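Local coordinates for protein V-type ATP synthase alpha chain (Nanoarchaeum equitans Kin4-M, PDB 5BN3) that serves as subunit A, the nucleotide-binding alpha chain of a V-type ATP synthase head, built around a P-loop fold and modelled with ADP and magnesium, at residues Gly37-Asp41 and Lys42-Gln46; Leu329-Ile332 and Ser333-Gly337; Leu452-Glu455 and Ser456-Met459. All blocks are in the same frame, centred on the assembly; numbering follows the deposited sequence.

Contact 1 of 3, residues Gly37-Asp41 and Lys42-Gln46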
loop_
_atom_site.group_PDB
_atom_site.type_symbol
_atom_site.label_atom_id
_atom_site.label_comp_id
_atom_site.label_asym_id
_atom_site.label_seq_id
_atom_site.Cartn_x
_atom_site.Cartn_y
_atom_site.Cartn_z
ATOM N N GLY A 37 19.476 -24.523 14.139
ATOM C CA GLY A 37 18.422 -25.453 13.782
ATOM C C GLY A 37 18.973 -26.819 13.420
ATOM O O GLY A 37 20.096 -26.932 12.925
ATOM N N ILE A 38 18.187 -27.860 13.675
ATOM C CA ILE A 38 18.578 -29.220 13.313
ATOM C C ILE A 38 17.411 -29.960 12.668
ATOM O O ILE A 38 16.301 -29.970 13.199
ATOM C CB ILE A 38 19.104 -30.011 14.534
ATOM C CG1 ILE A 38 20.489 -29.497 14.943
ATOM C CG2 ILE A 38 19.179 -31.501 14.227
ATOM C CD1 ILE A 38 21.051 -30.163 16.178
ATOM N N GLU A 39 17.667 -30.564 11.512
ATOM C CA GLU A 39 16.663 -31.345 10.802
ATOM C C GLU A 39 17.278 -32.681 10.408
ATOM O O GLU A 39 18.022 -32.761 9.427
ATOM C CB GLU A 39 16.185 -30.590 9.557
ATOM C CG GLU A 39 15.089 -31.290 8.766
ATOM C CD GLU A 39 14.509 -30.404 7.680
ATOM O OE1 GLU A 39 15.155 -29.394 7.331
ATOM O OE2 GLU A 39 13.406 -30.712 7.180
ATOM N N ASN A 40 16.969 -33.719 11.184
ATOM C CA ASN A 40 17.564 -35.045 11.009
ATOM C C ASN A 40 19.088 -35.036 11.117
ATOM O O ASN A 40 19.643 -34.816 12.195
ATOM C CB ASN A 40 17.125 -35.680 9.683
ATOM C CG ASN A 40 15.658 -36.052 9.673
ATOM O OD1 ASN A 40 15.131 -36.575 10.656
ATOM N ND2 ASN A 40 14.987 -35.784 8.558
ATOM N N ASP A 41 19.755 -35.275 9.992
ATOM C CA ASP A 41 21.212 -35.329 9.953
ATOM C C ASP A 41 21.821 -33.990 9.548
ATOM O O ASP A 41 23.045 -33.842 9.495
ATOM C CB ASP A 41 21.666 -36.420 8.983
ATOM C CG ASP A 41 20.929 -36.363 7.658
ATOM O OD1 ASP A 41 19.760 -35.923 7.642
ATOM O OD2 ASP A 41 21.517 -36.761 6.633
ATOM N N LYS A 42 20.960 -33.017 9.266
ATOM C CA LYS A 42 21.404 -31.699 8.828
ATOM C C LYS A 42 21.431 -30.699 9.977
ATOM O O LYS A 42 20.621 -30.779 10.904
ATOM C CB LYS A 42 20.481 -31.171 7.729
ATOM C CG LYS A 42 20.235 -32.141 6.591
ATOM C CD LYS A 42 19.119 -31.631 5.694
ATOM C CE LYS A 42 19.585 -31.462 4.259
ATOM N NZ LYS A 42 19.745 -32.761 3.554
ATOM N N ALA A 43 22.361 -29.751 9.906
ATOM C CA ALA A 43 22.406 -28.651 10.865
ATOM C C ALA A 43 22.388 -27.312 10.144
ATOM O O ALA A 43 23.086 -27.124 9.145
ATOM C CB ALA A 43 23.633 -28.751 11.739
ATOM N N TYR A 44 21.591 -26.382 10.658
ATOM C CA TYR A 44 21.536 -25.036 10.105
ATOM C C TYR A 44 22.386 -24.112 10.963
ATOM O O TYR A 44 22.139 -23.947 12.160
ATOM C CB TYR A 44 20.086 -24.557 10.000
ATOM C CG TYR A 44 19.280 -25.368 9.007
ATOM C CD1 TYR A 44 18.728 -26.591 9.363
ATOM C CD2 TYR A 44 19.090 -24.920 7.707
ATOM C CE1 TYR A 44 18.001 -27.341 8.456
ATOM C CE2 TYR A 44 18.363 -25.663 6.792
ATOM C CZ TYR A 44 17.822 -26.872 7.173
ATOM O OH TYR A 44 17.099 -27.613 6.266
ATOM N N ILE A 45 23.401 -23.526 10.341
ATOM C CA ILE A 45 24.427 -22.788 11.060
ATOM C C ILE A 45 24.511 -21.345 10.581
ATOM O O ILE A 45 24.666 -21.095 9.383
ATOM C CB ILE A 45 25.802 -23.455 10.847
ATOM C CG1 ILE A 45 25.782 -24.890 11.382
ATOM C CG2 ILE A 45 26.902 -22.651 11.513
ATOM C CD1 ILE A 45 26.791 -25.803 10.721
ATOM N N GLN A 46 24.405 -20.394 11.505
ATOM C CA GLN A 46 24.685 -19.007 11.151
ATOM C C GLN A 46 26.152 -18.689 11.436
ATOM O O GLN A 46 26.657 -18.918 12.541
ATOM C CB GLN A 46 23.717 -18.019 11.824
ATOM C CG GLN A 46 23.839 -17.860 13.333
ATOM C CD GLN A 46 22.778 -16.927 13.888
ATOM O OE1 GLN A 46 21.639 -16.918 13.419
ATOM N NE2 GLN A 46 23.147 -16.134 14.888
#
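The Tyr44 ring is met at its edge, in plane, by the backbone O of Gly37 and by CB of Glu39. Farther along the ring, OH donates to OE1 of Glu39 over 2.8 Å, striking that oxygen nearly along its C-O axis, with carboxylate and ring planes 32° apart. Glu39 reaches it because its CG stands anti to the backbone N (chi1 -178°) and the chain beyond stays extended, running down the same sheet face as the tyrosine. Gly37, directly opposite Tyr44, adds no side chain there, and CD1 of Tyr44 sits 3.8 Å from Gly37 O. The backbone is a beta hairpin with a two-residue loop, a type II' turn from Glu39 to Lys42: Tyr44 N bonds to Gly37 O at 2.8 Å, and Glu39 and Lys42 exchange a reciprocal N-to-O pair. On the other face Ile38 and Ala43 form a non-hydrogen-bonded pair. Within the N-terminal beta-barrel domain, strand 42-47 is flanked on its far side by strand 11-15, whose Ile13 touches Tyr44. Ile38 and Glu39 ladder antiparallel with a strand of a neighbouring NEQ263 chain, continuing the sheet across the interface.

Contact 2 of 3, residues Leu329-Ile332 and Ser333-Gly337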
loop_
_atom_site.group_PDB
_atom_site.type_symbol
_atom_site.label_atom_id
_atom_site.label_comp_id
_atom_site.label_asym_id
_atom_site.label_seq_id
_atom_site.Cartn_x
_atom_site.Cartn_y
_atom_site.Cartn_z
ATOM N N LEU A 329 18.184 -10.627 11.723
ATOM C CA LEU A 329 17.158 -11.641 11.960
ATOM C C LEU A 329 16.358 -11.933 10.699
ATOM O O LEU A 329 16.071 -13.089 10.383
ATOM C CB LEU A 329 16.206 -11.186 13.067
ATOM C CG LEU A 329 16.774 -11.109 14.483
ATOM C CD1 LEU A 329 15.741 -10.560 15.455
ATOM C CD2 LEU A 329 17.224 -12.483 14.914
ATOM N N ARG A 330 15.993 -10.873 9.988
ATOM C CA ARG A 330 15.237 -10.988 8.746
ATOM C C ARG A 330 16.043 -11.724 7.678
ATOM O O ARG A 330 15.504 -12.554 6.945
ATOM C CB ARG A 330 14.858 -9.591 8.247
ATOM C CG ARG A 330 14.093 -9.559 6.935
ATOM C CD ARG A 330 14.392 -8.266 6.188
ATOM N NE ARG A 330 13.348 -7.250 6.314
ATOM C CZ ARG A 330 13.561 -5.942 6.196
ATOM N NH1 ARG A 330 14.783 -5.482 5.969
ATOM N NH2 ARG A 330 12.553 -5.093 6.319
ATOM N N GLU A 331 17.334 -11.419 7.595
ATOM C CA GLU A 331 18.206 -12.069 6.619
ATOM C C GLU A 331 18.383 -13.563 6.895
ATOM O O GLU A 331 18.289 -14.379 5.980
ATOM C CB GLU A 331 19.566 -11.362 6.547
ATOM C CG GLU A 331 20.674 -12.167 5.870
ATOM C CD GLU A 331 20.560 -12.224 4.349
ATOM O OE1 GLU A 331 19.441 -12.093 3.805
ATOM O OE2 GLU A 331 21.606 -12.407 3.692
ATOM N N ILE A 332 18.629 -13.914 8.155
ATOM C CA ILE A 332 18.754 -15.315 8.552
ATOM C C ILE A 332 17.457 -16.063 8.263
ATOM O O ILE A 332 17.466 -17.156 7.693
ATOM C CB ILE A 332 19.063 -15.457 10.060
ATOM C CG1 ILE A 332 20.358 -14.726 10.433
ATOM C CG2 ILE A 332 19.131 -16.924 10.454
ATOM C CD1 ILE A 332 21.591 -15.227 9.711
ATOM N N SER A 333 16.342 -15.460 8.665
ATOM C CA SER A 333 15.018 -16.027 8.437
ATOM C C SER A 333 14.760 -16.262 6.950
ATOM O O SER A 333 14.186 -17.281 6.563
ATOM C CB SER A 333 13.951 -15.097 9.021
ATOM O OG SER A 333 12.679 -15.716 9.034
ATOM N N SER A 334 15.198 -15.318 6.122
ATOM C CA SER A 334 15.031 -15.413 4.674
ATOM C C SER A 334 15.806 -16.583 4.068
ATOM O O SER A 334 15.283 -17.308 3.219
ATOM C CB SER A 334 15.462 -14.102 4.013
ATOM O OG SER A 334 15.479 -14.222 2.604
ATOM N N ARG A 335 17.051 -16.759 4.503
ATOM C CA ARG A 335 17.894 -17.849 4.014
ATOM C C ARG A 335 17.346 -19.201 4.460
ATOM O O ARG A 335 17.450 -20.192 3.739
ATOM C CB ARG A 335 19.332 -17.691 4.516
ATOM C CG ARG A 335 19.968 -16.332 4.252
ATOM C CD ARG A 335 20.269 -16.094 2.784
ATOM N NE ARG A 335 20.973 -14.828 2.584
ATOM C CZ ARG A 335 21.625 -14.495 1.474
ATOM N NH1 ARG A 335 21.674 -15.339 0.454
ATOM N NH2 ARG A 335 22.235 -13.323 1.388
ATOM N N LEU A 336 16.762 -19.234 5.655
ATOM C CA LEU A 336 16.172 -20.456 6.194
ATOM C C LEU A 336 14.884 -20.818 5.465
ATOM O O LEU A 336 14.347 -21.910 5.645
ATOM C CB LEU A 336 15.891 -20.304 7.690
ATOM C CG LEU A 336 17.092 -20.400 8.629
ATOM C CD1 LEU A 336 16.712 -19.978 10.033
ATOM C CD2 LEU A 336 17.629 -21.815 8.636
ATOM N N GLY A 337 14.392 -19.898 4.642
ATOM C CA GLY A 337 13.153 -20.119 3.921
ATOM C C GLY A 337 11.959 -20.092 4.853
ATOM O O GLY A 337 10.980 -20.812 4.645
HETATM O O HOH W 1 17.929 -12.872 1.388
#
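Glu331 and Arg335, one turn apart on helix 322-335, meet through a single carboxylate oxygen. OE2 of Glu331 lies 2.6 Å from NH2 of Arg335 and takes a weaker bond from NE of the same residue, so both donors on one edge of the guanidinium converge on it. The oxygen lies in the guanidinium plane, yet the carboxylate plane is turned 73° from that plane, which makes this a forked grip and not a two-oxygen, coplanar pairing. Bends at chi2 in both chains, 75° in Glu331 and -70° in Arg335, curl the charged ends toward each other. Arg335 has further partners: its NH1 bonds to Asn8 and makes a weak, long ion pair with Glu244 of a neighbouring NEQ263 chain. Behind the salt bridge the backbone is regular, Ser333 N reaching Leu329 O at 2.9 Å and Leu336 N reaching Ile332 O at 3.0 Å. The helix then finishes in a Schellman motif, with Gly337, at positive phi, as the first residue to leave helical geometry and its N bonded to Ser334 O. The closely packed side is apolar: CG2 of Ile332 touches CD1 of Leu336 at 3.9 Å, the two side chains lying alongside and pointing the same way. Ile36 of the beta-barrel domain contacts both, so this flank is pressed against the N-terminal sheet. The looser, polar side lies at the interface with the same NEQ263 chain, and Ser334 is partly exposed there while packing on its Ile245. A water lies 3.0 Å from Glu331 OE1, to which it probably donates, and hydrogen-bonds Ser334 OG at 3.1 Å, bridging two side chains that do not bond directly; it also sits off one face of the Arg335 guanidinium, toward its rim.

Contact 3 of 3, residues Leu452-Glu455 and Ser456-Met459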
loop_
_atom_site.group_PDB
_atom_site.type_symbol
_atom_site.label_atom_id
_atom_site.label_comp_id
_atom_site.label_asym_id
_atom_site.label_seq_id
_atom_site.Cartn_x
_atom_site.Cartn_y
_atom_site.Cartn_z
ATOM N N LEU A 452 4.096 24.598 25.684
ATOM C CA LEU A 452 4.492 23.968 24.426
ATOM C C LEU A 452 3.282 23.429 23.665
ATOM O O LEU A 452 3.231 23.496 22.436
ATOM C CB LEU A 452 5.500 22.845 24.690
ATOM C CG LEU A 452 6.855 23.289 25.248
ATOM C CD1 LEU A 452 7.667 22.103 25.742
ATOM C CD2 LEU A 452 7.628 24.054 24.194
ATOM N N LYS A 453 2.309 22.902 24.403
ATOM C CA LYS A 453 1.078 22.395 23.804
ATOM C C LYS A 453 0.233 23.537 23.247
ATOM O O LYS A 453 -0.277 23.451 22.131
ATOM C CB LYS A 453 0.274 21.589 24.831
ATOM C CG LYS A 453 -1.109 21.144 24.356
ATOM C CD LYS A 453 -1.031 20.216 23.144
ATOM C CE LYS A 453 -2.410 19.684 22.767
ATOM N NZ LYS A 453 -2.349 18.723 21.630
ATOM N N ARG A 454 0.100 24.607 24.026
ATOM C CA ARG A 454 -0.688 25.766 23.614
ATOM C C ARG A 454 -0.070 26.440 22.393
ATOM O O ARG A 454 -0.781 26.839 21.471
ATOM C CB ARG A 454 -0.820 26.768 24.765
ATOM C CG ARG A 454 -1.807 27.900 24.496
ATOM C CD ARG A 454 -3.249 27.431 24.658
ATOM N NE ARG A 454 -4.219 28.394 24.139
ATOM C CZ ARG A 454 -4.854 28.257 22.979
ATOM N NH1 ARG A 454 -4.621 27.195 22.220
ATOM N NH2 ARG A 454 -5.722 29.175 22.578
ATOM N N GLU A 455 1.254 26.562 22.390
ATOM C CA GLU A 455 1.972 27.093 21.234
ATOM C C GLU A 455 1.694 26.242 19.999
ATOM O O GLU A 455 1.492 26.767 18.904
ATOM C CB GLU A 455 3.480 27.144 21.507
ATOM C CG GLU A 455 4.311 27.594 20.308
ATOM C CD GLU A 455 5.807 27.571 20.573
ATOM O OE1 GLU A 455 6.314 26.544 21.076
ATOM O OE2 GLU A 455 6.479 28.582 20.273
ATOM N N SER A 456 1.672 24.927 20.186
ATOM C CA SER A 456 1.387 24.000 19.099
ATOM C C SER A 456 -0.016 24.214 18.531
ATOM O O SER A 456 -0.206 24.216 17.314
ATOM C CB SER A 456 1.543 22.560 19.586
ATOM O OG SER A 456 1.227 21.643 18.558
ATOM N N GLU A 457 -0.990 24.394 19.419
ATOM C CA GLU A 457 -2.368 24.660 19.016
ATOM C C GLU A 457 -2.473 25.945 18.203
ATOM O O GLU A 457 -3.325 26.064 17.323
ATOM C CB GLU A 457 -3.273 24.770 20.248
ATOM C CG GLU A 457 -3.405 23.495 21.069
ATOM C CD GLU A 457 -4.138 23.726 22.380
ATOM O OE1 GLU A 457 -4.529 24.882 22.652
ATOM O OE2 GLU A 457 -4.321 22.751 23.141
ATOM N N LEU A 458 -1.598 26.903 18.500
ATOM C CA LEU A 458 -1.672 28.238 17.905
ATOM C C LEU A 458 -1.010 28.354 16.530
ATOM O O LEU A 458 -1.368 29.229 15.741
ATOM C CB LEU A 458 -1.072 29.276 18.861
ATOM C CG LEU A 458 -1.864 29.593 20.134
ATOM C CD1 LEU A 458 -1.074 30.497 21.064
ATOM C CD2 LEU A 458 -3.182 30.242 19.778
ATOM N N MET A 459 -0.056 27.473 16.242
ATOM C CA MET A 459 0.737 27.572 15.015
ATOM C C MET A 459 -0.044 27.229 13.743
ATOM O O MET A 459 0.405 27.528 12.635
ATOM C CB MET A 459 1.995 26.703 15.114
ATOM C CG MET A 459 3.016 27.173 16.147
ATOM S SD MET A 459 4.257 28.325 15.518
ATOM C CE MET A 459 3.438 29.897 15.772
HETATM O O HOH W 2 -1.466 20.031 19.121
#
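Arg454 and Glu457 are brought together by unlike first torsions: CG of Arg454 stands anti to its own N (chi1 -171°) before a bend at chi2, while CG of Glu457 lies beside its N (chi1 -64°) on an otherwise extended chain. The two side chains cross at about a right angle, their flat groups 58° apart, and OE1 of Glu457 comes to the guanidinium edge. NH1 of Arg454 and OE1 of Glu457 form a salt bridge modelled very short, at 2.4 Å, and poorly aligned, so its exact length is doubtful. Leu458 lies over one face of the same guanidinium, with CD2 3.9 Å from NH2 of Arg454. On the other flank, CE of Lys453 passes 3.6 Å from OE2 of Glu457, but the ammonium continues past the carboxylate. Lys453 NZ instead bonds a water, shared with Ser456 OG, and forms a salt bridge with Asp308 of a neighbouring NEQ263 chain. The backbone bonds slacken toward the end of helix 441-458 in the C-terminal domain: Glu457 N holds Lys453 O at 3.0 Å, whereas Leu458 N is weakly shared between Arg454 O and Glu455 O. Glu455 turns to helix 472-489 and pairs with Arg485. Arg454 beside it, and more weakly Lys453, which is paired with Asp308, would probably favour the charged form of the Glu457 carboxylate.

From the N terminus, contact 1 comes first, closing the hairpin of strands 31-39 and 42-47 in the beta-barrel domain. Nearly three hundred residues later contact 2 spans the last turns of helix 322-335 in the nucleotide-binding domain, and contact 3 does the same for helix 441-458 in the C-terminal domain; each lies within a single helix and closes no loop. All three are local and follow in series, so none nests within or crosses another. Contacts 1 and 2 nevertheless meet in space: CD2 of Tyr44 lies 3.6 Å from CD2 of Leu336, tying barrel to nucleotide-binding domain. Contact 3 stands apart, its nearest atoms about 32 Å from contact 2 and about 43 Å from contact 1.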